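Local coordinates for AlyQ (Persicobacter sp. CCB-QB2, PDB 7D2A), which probably binds alginate-derived uronic acids through a calcium-bearing beta-sandwich module of family 32, here occupied by a 4,5-unsaturated mannuronic acid, at residues 16-21 with 41-46; 60-65 with 124-129; 72-77 with 109-114; 85-90 with 99-104. All blocks are in the same frame, centred on the assembly; numbering follows the deposited sequence.

Contact 1. Residues 16-21 with 41-46; sequences ASAHDG and SGQYIT. With MAW (4-deoxy-alpha-L-erythro-hex-4-enopyranuronic acid), chain B.
The hydroxyl of Ser17 sits between Gln43 and the backbone of Tyr44. It donates to Gln43 OE1, with Ser17 OG 2.7 Å from that oxygen and in the plane of the amide carbonyl, and it accepts the backbone N-H of Tyr44 (N to OG 2.8 Å, 166° at the hydrogen). A backbone bond from Ser17 N to Tyr44 O, 2.9 Å, closes the same small ring. Ser17 CB rests on the Tyr44 ring, 3.7 Å from the centroid and 5° off the normal, a CH-pi contact over the centre of the face. The tyrosine reaches this place because its CG lies between the backbone N and carbonyl carbon (chi1 53°). A leucine in place of Tyr44 would probably leave Ser17 CB without its flat floor and Arg112 without its cation-pi partner. Here the outer strand 13-16 of the sandwich's five-stranded antiparallel sheet leaves strand 43-49: Ala16 and Ile45 form a non-hydrogen-bonded pair, CB to CB 4.3 Å. Gln43 is modelled in two conformers, and its contacts here belong to one: OE1 also lies 3.3 Å from Ala18 CB, while NE2 is bonded to Asn39 O. Asp20 OD2 accepts the sugar's O3 hydroxyl at 2.7 Å, and Asn22 holds OD1.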
# COMPACT_ATOMS: atom_id res chain seq x y z
N ALA A 16 -2.97 4.50 9.57
CA ALA A 16 -3.80 4.91 8.43
C ALA A 16 -4.62 6.15 8.78
O ALA A 16 -4.87 6.39 9.94
CB ALA A 16 -4.71 3.80 7.98
N SER A 17 -5.07 6.84 7.76
CA SER A 17 -5.97 8.01 7.87
C SER A 17 -7.29 7.64 8.55
O SER A 17 -7.88 8.53 9.17
CB SER A 17 -6.18 8.65 6.55
OG SER A 17 -6.73 7.76 5.61
N ALA A 18 -7.77 6.42 8.34
CA ALA A 18 -9.08 5.94 8.81
C ALA A 18 -9.09 4.44 8.59
O ALA A 18 -8.24 3.89 7.84
CB ALA A 18 -10.19 6.59 8.03
N HIS A 19 -10.01 3.77 9.28
CA HIS A 19 -10.34 2.36 8.99
C HIS A 19 -11.72 2.07 9.55
O HIS A 19 -12.20 2.82 10.37
CB HIS A 19 -9.29 1.43 9.59
CG HIS A 19 -9.35 1.37 11.08
ND1 HIS A 19 -10.34 0.65 11.76
CD2 HIS A 19 -8.63 2.02 12.04
CE1 HIS A 19 -10.15 0.80 13.06
NE2 HIS A 19 -9.10 1.64 13.29
N ASP A 20 -12.34 1.02 9.05
CA ASP A 20 -13.74 0.68 9.43
C ASP A 20 -13.77 -0.55 10.33
O ASP A 20 -14.85 -1.13 10.43
CB ASP A 20 -14.53 0.41 8.17
CG ASP A 20 -14.26 -0.93 7.53
OD1 ASP A 20 -13.17 -1.47 7.79
OD2 ASP A 20 -15.15 -1.41 6.76
N GLY A 21 -12.69 -0.88 11.01
CA GLY A 21 -12.60 -2.07 11.86
C GLY A 21 -11.73 -3.12 11.21
O GLY A 21 -11.24 -3.98 11.92
N SER A 41 -12.11 8.60 -1.50
CA SER A 41 -10.93 8.99 -2.28
C SER A 41 -10.03 9.87 -1.40
O SER A 41 -10.56 10.78 -0.71
CB SER A 41 -11.34 9.64 -3.56
OG SER A 41 -10.21 10.17 -4.19
N GLY A 42 -8.75 9.52 -1.31
CA GLY A 42 -7.74 10.27 -0.56
C GLY A 42 -7.38 9.63 0.77
O GLY A 42 -6.48 10.19 1.47
N GLN A 43 -8.06 8.57 1.19
CA GLN A 43 -7.68 7.79 2.39
C GLN A 43 -6.28 7.21 2.14
O GLN A 43 -5.97 6.96 0.98
CB GLN A 43 -8.66 6.65 2.67
CG GLN A 43 -10.08 7.10 3.00
CD GLN A 43 -10.28 7.58 4.42
OE1 GLN A 43 -9.35 7.93 5.14
NE2 GLN A 43 -11.53 7.66 4.84
N TYR A 44 -5.52 6.95 3.17
CA TYR A 44 -4.15 6.42 2.99
C TYR A 44 -3.71 5.56 4.14
O TYR A 44 -4.28 5.60 5.23
CB TYR A 44 -3.16 7.57 2.78
CG TYR A 44 -3.17 8.64 3.83
CD1 TYR A 44 -2.54 8.47 5.04
CD2 TYR A 44 -3.77 9.86 3.55
CE1 TYR A 44 -2.48 9.51 5.96
CE2 TYR A 44 -3.68 10.91 4.46
CZ TYR A 44 -3.05 10.74 5.67
OH TYR A 44 -3.04 11.77 6.58
N ILE A 45 -2.70 4.74 3.86
CA ILE A 45 -2.09 3.81 4.82
C ILE A 45 -0.58 3.98 4.74
O ILE A 45 -0.03 4.09 3.61
CB ILE A 45 -2.55 2.37 4.56
CG1 ILE A 45 -1.99 1.41 5.60
CG2 ILE A 45 -2.31 1.91 3.09
CD1 ILE A 45 -2.74 0.07 5.59
N THR A 46 0.07 4.05 5.86
CA THR A 46 1.51 4.39 5.95
C THR A 46 2.26 3.28 6.63
O THR A 46 1.97 2.94 7.81
CB THR A 46 1.75 5.73 6.67
OG1 THR A 46 0.85 6.70 6.10
CG2 THR A 46 3.19 6.16 6.49
C1 MAW B . -17.75 -2.27 2.31
C2 MAW B . -17.23 -2.88 3.55
O2 MAW B . -17.29 -4.34 3.55
C3 MAW B . -15.76 -2.39 3.69
O3 MAW B . -15.06 -3.16 4.66
C4 MAW B . -15.07 -2.49 2.33
C5 MAW B . -15.70 -2.75 1.21
O5 MAW B . -17.14 -2.93 1.19
C6 MAW B . -15.08 -2.84 -0.08
O6A MAW B . -15.84 -3.05 -1.08
O6B MAW B . -13.82 -2.66 -0.24

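Contact 2. Residues 60-65 with 124-129; sequences AAWYNG and NSITEV. With CA (calcium ion), chain C; MAW (4-deoxy-alpha-L-erythro-hex-4-enopyranuronic acid), chain B.
Trp62 and Ile126 run side by side on the inner face of the sheet, with Trp62 CZ3 3.5 Å from Ile126 CG1. This is the tight end of the contact. Ala60 adds its methyl to the same face, near Val129 CG2, and Ile126 and Val129 reach on to Ile113 of the other sheet. The indole nitrogen is occupied as well, hydrogen-bonded to Tyr101. Between Ala61 and Trp62 the register of the two antiparallel strands slips by one: Thr127 and Glu128 both face Ala61, a classic beta bulge. Ala61 N gives a nearly straight bond to Glu128 O (2.8 Å, 172°), whereas Ala61 O takes Thr127 N at 2.7 Å and only a weak, longer bond from Glu128 N. Beside the bulge a water accepts from Thr127 OG1 and donates to Trp62 O. The corner at Thr127 serves the calcium site of this beta-sandwich module, since Thr127 O and the bent side chain of Glu128, through OE2, each bind the calcium ion at 2.4 Å. Asn26, Asp29, Asn31 and Thr34 complete the shell.

Toward the sugar the packing gives way to polar contacts. Tyr63 N still reaches Ser125 O at 3.0 Å, but from above the carbonyl plane. With CG anti to its backbone N (chi1 179°), Tyr63 sends its ring out along the pocket, the Thr127 methyl CG2 at its edge. The sugar carboxylate lies near the ring, its O6B 3.5 Å from Tyr63 CD2, and the same oxygen accepts a 2.6 Å bond from Ser125 OG, which is also paired with Ser37.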
# COMPACT_ATOMS: atom_id res chain seq x y z
N ALA A 60 1.28 -4.76 -3.55
CA ALA A 60 -0.02 -4.74 -2.83
C ALA A 60 -0.95 -5.76 -3.44
O ALA A 60 -1.01 -5.90 -4.68
CB ALA A 60 -0.65 -3.36 -2.82
N ALA A 61 -1.63 -6.47 -2.56
CA ALA A 61 -2.76 -7.35 -2.91
C ALA A 61 -4.03 -6.62 -2.55
O ALA A 61 -4.19 -6.12 -1.42
CB ALA A 61 -2.64 -8.68 -2.19
N TRP A 62 -4.96 -6.59 -3.49
CA TRP A 62 -6.21 -5.82 -3.39
C TRP A 62 -7.40 -6.70 -3.05
O TRP A 62 -7.52 -7.82 -3.55
CB TRP A 62 -6.44 -5.09 -4.70
CG TRP A 62 -5.38 -4.07 -4.96
CD1 TRP A 62 -4.25 -4.28 -5.70
CD2 TRP A 62 -5.36 -2.71 -4.52
NE1 TRP A 62 -3.48 -3.15 -5.68
CE2 TRP A 62 -4.14 -2.16 -4.99
CE3 TRP A 62 -6.23 -1.93 -3.75
CZ2 TRP A 62 -3.81 -0.82 -4.72
CZ3 TRP A 62 -5.89 -0.64 -3.47
CH2 TRP A 62 -4.68 -0.10 -3.94
N TYR A 63 -8.25 -6.19 -2.17
CA TYR A 63 -9.51 -6.89 -1.83
C TYR A 63 -10.36 -6.94 -3.09
O TYR A 63 -10.49 -5.92 -3.76
CB TYR A 63 -10.26 -6.11 -0.75
CG TYR A 63 -11.58 -6.69 -0.32
CD1 TYR A 63 -11.65 -7.94 0.29
CD2 TYR A 63 -12.74 -5.96 -0.50
CE1 TYR A 63 -12.85 -8.43 0.74
CE2 TYR A 63 -13.95 -6.45 -0.03
CZ TYR A 63 -14.00 -7.69 0.56
OH TYR A 63 -15.23 -8.14 0.97
N ASN A 64 -10.91 -8.11 -3.41
CA ASN A 64 -11.70 -8.28 -4.66
C ASN A 64 -10.83 -7.87 -5.85
O ASN A 64 -11.32 -7.29 -6.84
CB ASN A 64 -13.02 -7.51 -4.60
CG ASN A 64 -14.03 -8.14 -3.67
OD1 ASN A 64 -13.88 -9.29 -3.29
ND2 ASN A 64 -15.04 -7.37 -3.31
N GLY A 65 -9.53 -8.15 -5.76
CA GLY A 65 -8.57 -7.63 -6.73
C GLY A 65 -8.75 -8.25 -8.09
O GLY A 65 -8.23 -7.66 -9.08
N ASN A 124 -11.37 1.81 -0.28
CA ASN A 124 -9.96 1.41 -0.49
C ASN A 124 -9.71 0.24 0.44
O ASN A 124 -9.76 0.38 1.67
CB ASN A 124 -9.00 2.54 -0.14
CG ASN A 124 -9.41 3.81 -0.82
OD1 ASN A 124 -9.17 3.94 -2.01
ND2 ASN A 124 -10.08 4.71 -0.06
N SER A 125 -9.48 -0.94 -0.16
CA SER A 125 -9.37 -2.17 0.64
C SER A 125 -8.18 -2.98 0.12
O SER A 125 -8.20 -3.45 -1.03
CB SER A 125 -10.68 -2.98 0.55
OG SER A 125 -11.73 -2.22 1.21
N ILE A 126 -7.21 -3.19 0.99
CA ILE A 126 -5.90 -3.81 0.68
C ILE A 126 -5.74 -5.01 1.59
O ILE A 126 -5.84 -4.84 2.81
CB ILE A 126 -4.75 -2.80 0.77
CG1 ILE A 126 -5.00 -1.62 -0.20
CG2 ILE A 126 -3.43 -3.51 0.53
CD1 ILE A 126 -3.96 -0.52 -0.09
N THR A 127 -5.43 -6.20 1.02
CA THR A 127 -5.28 -7.39 1.88
C THR A 127 -3.84 -7.59 2.35
O THR A 127 -3.65 -8.08 3.49
CB THR A 127 -5.80 -8.63 1.15
OG1 THR A 127 -4.99 -8.80 -0.02
CG2 THR A 127 -7.25 -8.52 0.78
N GLU A 128 -2.84 -7.24 1.57
CA GLU A 128 -1.42 -7.47 1.92
C GLU A 128 -0.58 -6.39 1.28
O GLU A 128 -0.89 -6.05 0.10
CB GLU A 128 -0.99 -8.86 1.45
CG GLU A 128 -1.54 -10.00 2.30
CD GLU A 128 -0.99 -9.97 3.72
OE1 GLU A 128 0.26 -10.18 3.86
OE2 GLU A 128 -1.75 -9.78 4.72
N VAL A 129 0.47 -5.97 1.96
CA VAL A 129 1.52 -5.11 1.36
C VAL A 129 2.88 -5.67 1.73
O VAL A 129 3.05 -6.10 2.91
CB VAL A 129 1.36 -3.66 1.82
CG1 VAL A 129 2.56 -2.79 1.38
CG2 VAL A 129 0.11 -3.04 1.28
CA CA C . -4.02 -9.51 5.33
C1 MAW B . -17.75 -2.27 2.31
C2 MAW B . -17.23 -2.88 3.55
O2 MAW B . -17.29 -4.34 3.55
C3 MAW B . -15.76 -2.39 3.69
O3 MAW B . -15.06 -3.16 4.66
C4 MAW B . -15.07 -2.49 2.33
C5 MAW B . -15.70 -2.75 1.21
O5 MAW B . -17.14 -2.93 1.19
C6 MAW B . -15.08 -2.84 -0.08
O6A MAW B . -15.84 -3.05 -1.08
O6B MAW B . -13.82 -2.66 -0.24
O HOH W 1 -6.25 -9.96 -2.32

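Contact 3. Residues 72-77 with 109-114; sequences FSISLG and RYIRIT
Ser73 and Thr114, Ser75 and Arg112, and Gly77 and Tyr110 each exchange two backbone hydrogen bonds, and this ladder carries the contact. The straightest rung is Arg112 N to Ser75 O, 2.8 Å with 178° at the hydrogen. At the far end Gly77 O accepts twice: Tyr110 N approaches nearly along the C=O axis at 3.0 Å, while Arg109 N comes from above the carbonyl plane at 3.1 Å. Arg109 and Tyr110 thus share one partner in a classic beta bulge, where the chain turns its corner.

Apolar contacts occupy the inward face. Ile74 and Ile111 lie alongside each other with their CG2 methyls 3.9 Å apart, and Leu76 CB stands 4.3 Å from Ile111 CG1. Phe72 CB meets Ile113 CG2 at 4.2 Å. Strand 110-118 is the central one of the five in this antiparallel sheet of the beta-sandwich, and 70-77 is its neighbour; from the inward face Ile111 and Ile113 touch Ile131, Ile126 and Val129 of the facing sheet.

Polar chemistry takes the other face. Ser75 holds OG between its backbone N and carbonyl carbon (chi1 61°), which sets it 3.6 Å from Arg112 CB and hydrogen-bonded to a water. That water is also hydrogen-bonded to Thr114 OG1, at 2.7 Å, and donates to Arg112 O, tying three residues together across the strands. Arg112 kinks at chi3 and leaves the ladder for Thr46 and the Tyr44 ring; Arg109 forms a salt bridge with Asp48.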
# COMPACT_ATOMS: atom_id res chain seq x y z
N PHE A 72 -4.65 4.46 -7.08
CA PHE A 72 -3.76 4.71 -5.93
C PHE A 72 -2.50 5.45 -6.37
O PHE A 72 -2.21 5.60 -7.54
CB PHE A 72 -3.37 3.39 -5.25
CG PHE A 72 -2.44 2.56 -6.08
CD1 PHE A 72 -2.91 1.72 -7.08
CD2 PHE A 72 -1.07 2.63 -5.86
CE1 PHE A 72 -2.04 0.97 -7.86
CE2 PHE A 72 -0.20 1.91 -6.66
CZ PHE A 72 -0.68 1.11 -7.67
N SER A 73 -1.78 5.95 -5.40
CA SER A 73 -0.45 6.52 -5.58
C SER A 73 0.38 6.07 -4.39
O SER A 73 -0.17 5.78 -3.30
CB SER A 73 -0.48 7.99 -5.80
OG SER A 73 -0.93 8.65 -4.67
N ILE A 74 1.69 6.01 -4.61
CA ILE A 74 2.67 5.66 -3.56
C ILE A 74 3.56 6.87 -3.34
O ILE A 74 4.12 7.40 -4.35
CB ILE A 74 3.47 4.41 -3.99
CG1 ILE A 74 2.55 3.23 -4.36
CG2 ILE A 74 4.49 4.04 -2.92
CD1 ILE A 74 3.28 2.04 -4.92
N SER A 75 3.75 7.22 -2.10
CA SER A 75 4.68 8.31 -1.72
C SER A 75 5.61 7.80 -0.65
O SER A 75 5.27 6.87 0.11
CB SER A 75 3.95 9.56 -1.30
OG SER A 75 3.09 9.38 -0.17
N LEU A 76 6.81 8.32 -0.61
CA LEU A 76 7.75 7.84 0.42
C LEU A 76 8.69 8.94 0.88
O LEU A 76 8.73 10.06 0.34
CB LEU A 76 8.48 6.60 -0.11
CG LEU A 76 9.12 6.70 -1.49
CD1 LEU A 76 10.15 7.79 -1.54
CD2 LEU A 76 9.74 5.35 -1.89
N GLY A 77 9.44 8.61 1.90
CA GLY A 77 10.46 9.54 2.39
C GLY A 77 10.73 9.33 3.85
O GLY A 77 10.43 8.26 4.36
N ARG A 109 12.13 5.69 4.88
CA ARG A 109 11.69 4.99 6.10
C ARG A 109 10.20 4.72 5.97
O ARG A 109 9.75 3.66 6.45
CB ARG A 109 12.01 5.79 7.37
CG ARG A 109 11.31 5.22 8.59
CD ARG A 109 11.74 5.84 9.89
NE ARG A 109 10.96 5.26 10.97
CZ ARG A 109 11.14 5.51 12.26
NH1 ARG A 109 12.08 6.35 12.67
NH2 ARG A 109 10.32 4.96 13.13
N TYR A 110 9.43 5.66 5.39
CA TYR A 110 7.95 5.58 5.34
C TYR A 110 7.52 5.43 3.89
O TYR A 110 8.01 6.17 2.99
CB TYR A 110 7.31 6.82 5.96
CG TYR A 110 7.61 6.99 7.42
CD1 TYR A 110 6.89 6.34 8.40
CD2 TYR A 110 8.65 7.80 7.84
CE1 TYR A 110 7.21 6.44 9.74
CE2 TYR A 110 8.96 7.96 9.18
CZ TYR A 110 8.23 7.30 10.14
OH TYR A 110 8.52 7.44 11.47
N ILE A 111 6.55 4.54 3.68
CA ILE A 111 5.88 4.30 2.39
C ILE A 111 4.39 4.45 2.63
O ILE A 111 3.87 3.78 3.52
CB ILE A 111 6.20 2.90 1.84
CG1 ILE A 111 7.67 2.71 1.46
CG2 ILE A 111 5.31 2.66 0.64
CD1 ILE A 111 8.67 2.56 2.53
N ARG A 112 3.77 5.37 1.90
CA ARG A 112 2.34 5.62 2.05
C ARG A 112 1.63 5.24 0.76
O ARG A 112 2.02 5.73 -0.32
CB ARG A 112 2.11 7.10 2.37
CG ARG A 112 0.64 7.50 2.46
CD ARG A 112 0.54 8.91 2.98
NE ARG A 112 0.86 8.99 4.37
CZ ARG A 112 0.86 10.12 5.09
NH1 ARG A 112 0.57 11.27 4.50
NH2 ARG A 112 1.18 10.08 6.37
N ILE A 113 0.54 4.47 0.85
CA ILE A 113 -0.36 4.21 -0.27
C ILE A 113 -1.60 5.06 -0.07
O ILE A 113 -2.24 4.90 0.94
CB ILE A 113 -0.72 2.72 -0.42
CG1 ILE A 113 0.55 1.90 -0.64
CG2 ILE A 113 -1.76 2.57 -1.49
CD1 ILE A 113 0.30 0.41 -0.69
N THR A 114 -1.89 5.92 -1.04
CA THR A 114 -3.11 6.75 -1.04
C THR A 114 -4.06 6.13 -2.04
O THR A 114 -3.67 5.84 -3.16
CB THR A 114 -2.80 8.23 -1.36
OG1 THR A 114 -1.89 8.75 -0.41
CG2 THR A 114 -4.08 9.02 -1.35
O HOH W 2 0.62 8.25 -1.33

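Contact 4. Residues 85-90 with 99-104; sequences EVYSGT and ESYSFT
Tyr87 and Tyr101 pack between the two sheets of the beta-sandwich, where edge strand 84-90 of one approaches strand 99-103 of the other without a single hydrogen bond joining the two segments. The start of the tyrosine is set by a classic beta bulge, in which Val86 and Tyr87 both face Ile74 of the neighbouring strand. From there Tyr87 CB passes 4.4 Å from Phe103 CD2. CG then lies anti to the backbone N (chi1 -162°), which carries the ring over strand 99-103. One edge of the ring brings CD2 to 3.4 Å from Ser102 O, close to the ring plane. Over the centre of one face sits Tyr101 CB, 3.8 Å from the centroid, a CH-pi contact. Farther out, CE1 and CZ both approach Tyr101 CD1, and the OH ends 3.5 Å from that same carbon. The two rings meet obliquely, their planes at 48°. A serine at Tyr87 would probably open a gap above Tyr101 CB and strip one wall from the Tyr101 ring. Tyr101 is also held from its tip, donating its hydroxyl to Glu99 OE2 at 2.7 Å while accepting from Trp62 NE1. Beside this pair, Val86 points a methyl straight down onto Phe103: its CG2 lies 3.7 Å from the ring centroid, 1° off the normal.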
# COMPACT_ATOMS: atom_id res chain seq x y z
N GLU A 85 5.85 11.64 -4.04
CA GLU A 85 5.13 10.65 -4.86
C GLU A 85 6.12 9.96 -5.81
O GLU A 85 6.79 10.63 -6.60
CB GLU A 85 3.95 11.26 -5.62
CG GLU A 85 3.14 10.22 -6.34
CD GLU A 85 1.89 10.78 -6.99
OE1 GLU A 85 1.08 11.40 -6.25
OE2 GLU A 85 1.84 10.73 -8.20
N VAL A 86 6.17 8.63 -5.79
CA VAL A 86 7.05 7.84 -6.67
C VAL A 86 6.29 6.98 -7.69
O VAL A 86 6.96 6.43 -8.54
CB VAL A 86 8.04 6.99 -5.84
CG1 VAL A 86 8.98 7.87 -5.03
CG2 VAL A 86 7.33 6.01 -4.89
N TYR A 87 4.99 6.81 -7.52
CA TYR A 87 4.18 5.93 -8.37
C TYR A 87 2.73 6.38 -8.31
O TYR A 87 2.25 6.85 -7.25
CB TYR A 87 4.24 4.47 -7.89
CG TYR A 87 3.81 3.47 -8.93
CD1 TYR A 87 2.48 3.12 -9.06
CD2 TYR A 87 4.73 2.78 -9.72
CE1 TYR A 87 2.06 2.19 -9.99
CE2 TYR A 87 4.32 1.84 -10.66
CZ TYR A 87 2.97 1.57 -10.82
OH TYR A 87 2.51 0.64 -11.72
N SER A 88 2.07 6.30 -9.42
CA SER A 88 0.61 6.56 -9.48
C SER A 88 0.03 5.64 -10.54
O SER A 88 0.62 5.48 -11.66
CB SER A 88 0.38 8.00 -9.79
OG SER A 88 -1.01 8.24 -9.81
N GLY A 89 -1.07 4.97 -10.23
CA GLY A 89 -1.66 4.09 -11.22
C GLY A 89 -2.97 3.52 -10.73
O GLY A 89 -3.62 4.09 -9.83
N THR A 90 -3.31 2.39 -11.31
CA THR A 90 -4.57 1.68 -11.05
C THR A 90 -4.22 0.20 -10.98
O THR A 90 -3.50 -0.25 -11.85
CB THR A 90 -5.57 1.92 -12.18
OG1 THR A 90 -5.73 3.34 -12.30
CG2 THR A 90 -6.89 1.25 -11.92
N GLU A 99 0.60 -7.67 -6.22
CA GLU A 99 0.92 -7.05 -7.52
C GLU A 99 2.05 -6.06 -7.29
O GLU A 99 1.96 -5.24 -6.39
CB GLU A 99 -0.34 -6.38 -8.06
CG GLU A 99 -0.19 -5.74 -9.42
CD GLU A 99 -1.57 -5.55 -10.04
OE1 GLU A 99 -2.20 -6.58 -10.42
OE2 GLU A 99 -2.02 -4.41 -10.15
N SER A 100 3.06 -6.08 -8.15
CA SER A 100 4.29 -5.26 -7.97
C SER A 100 4.21 -3.90 -8.67
O SER A 100 3.80 -3.80 -9.85
CB SER A 100 5.49 -6.02 -8.43
OG SER A 100 5.59 -7.21 -7.68
N TYR A 101 4.55 -2.88 -7.92
CA TYR A 101 4.66 -1.47 -8.42
C TYR A 101 6.09 -1.06 -8.14
O TYR A 101 6.51 -0.81 -7.00
CB TYR A 101 3.63 -0.60 -7.73
CG TYR A 101 2.24 -1.18 -7.76
CD1 TYR A 101 1.65 -1.44 -8.98
CD2 TYR A 101 1.61 -1.58 -6.60
CE1 TYR A 101 0.40 -2.04 -9.05
CE2 TYR A 101 0.34 -2.14 -6.66
CZ TYR A 101 -0.26 -2.38 -7.89
OH TYR A 101 -1.49 -3.00 -7.94
N SER A 102 6.86 -0.99 -9.22
CA SER A 102 8.32 -0.75 -9.22
C SER A 102 8.57 0.71 -9.61
O SER A 102 7.72 1.30 -10.31
CB SER A 102 9.03 -1.69 -10.21
OG SER A 102 8.98 -3.04 -9.77
N PHE A 103 9.68 1.27 -9.15
CA PHE A 103 10.05 2.67 -9.43
C PHE A 103 11.54 2.79 -9.21
O PHE A 103 12.18 1.99 -8.52
CB PHE A 103 9.24 3.64 -8.56
CG PHE A 103 9.10 3.26 -7.11
CD1 PHE A 103 10.10 3.50 -6.19
CD2 PHE A 103 8.01 2.50 -6.71
CE1 PHE A 103 9.99 3.07 -4.89
CE2 PHE A 103 7.87 2.09 -5.39
CZ PHE A 103 8.86 2.37 -4.48
N THR A 104 12.13 3.85 -9.74
CA THR A 104 13.56 4.12 -9.55
C THR A 104 13.93 4.11 -8.07
O THR A 104 13.23 4.72 -7.26
CB THR A 104 13.95 5.46 -10.20
OG1 THR A 104 13.50 5.40 -11.54
CG2 THR A 104 15.43 5.74 -10.11

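In the fold
Contact 2 is the buried one and contact 3 is half buried; contacts 1 and 4 lie at the surface, on opposite sides of the chain's centre. Contacts 1 and 3 share the five-stranded sheet, where Ile45 O pairs with Ile113 N. Contact 4 bridges from that sheet's edge to the other, joining contact 3 through Ile74 and contact 2 through Ala60 O and Glu99 N. Phe72, Trp62 and Tyr101 meet where contacts 2, 3 and 4 converge in the core. Chemistry follows place: backbone ladders in contacts 2 and 3, aromatic packing in contact 4, and polar side chains in contact 1. Contacts 1 and 2 both reach the sugar, and contact 2 the calcium ion as well.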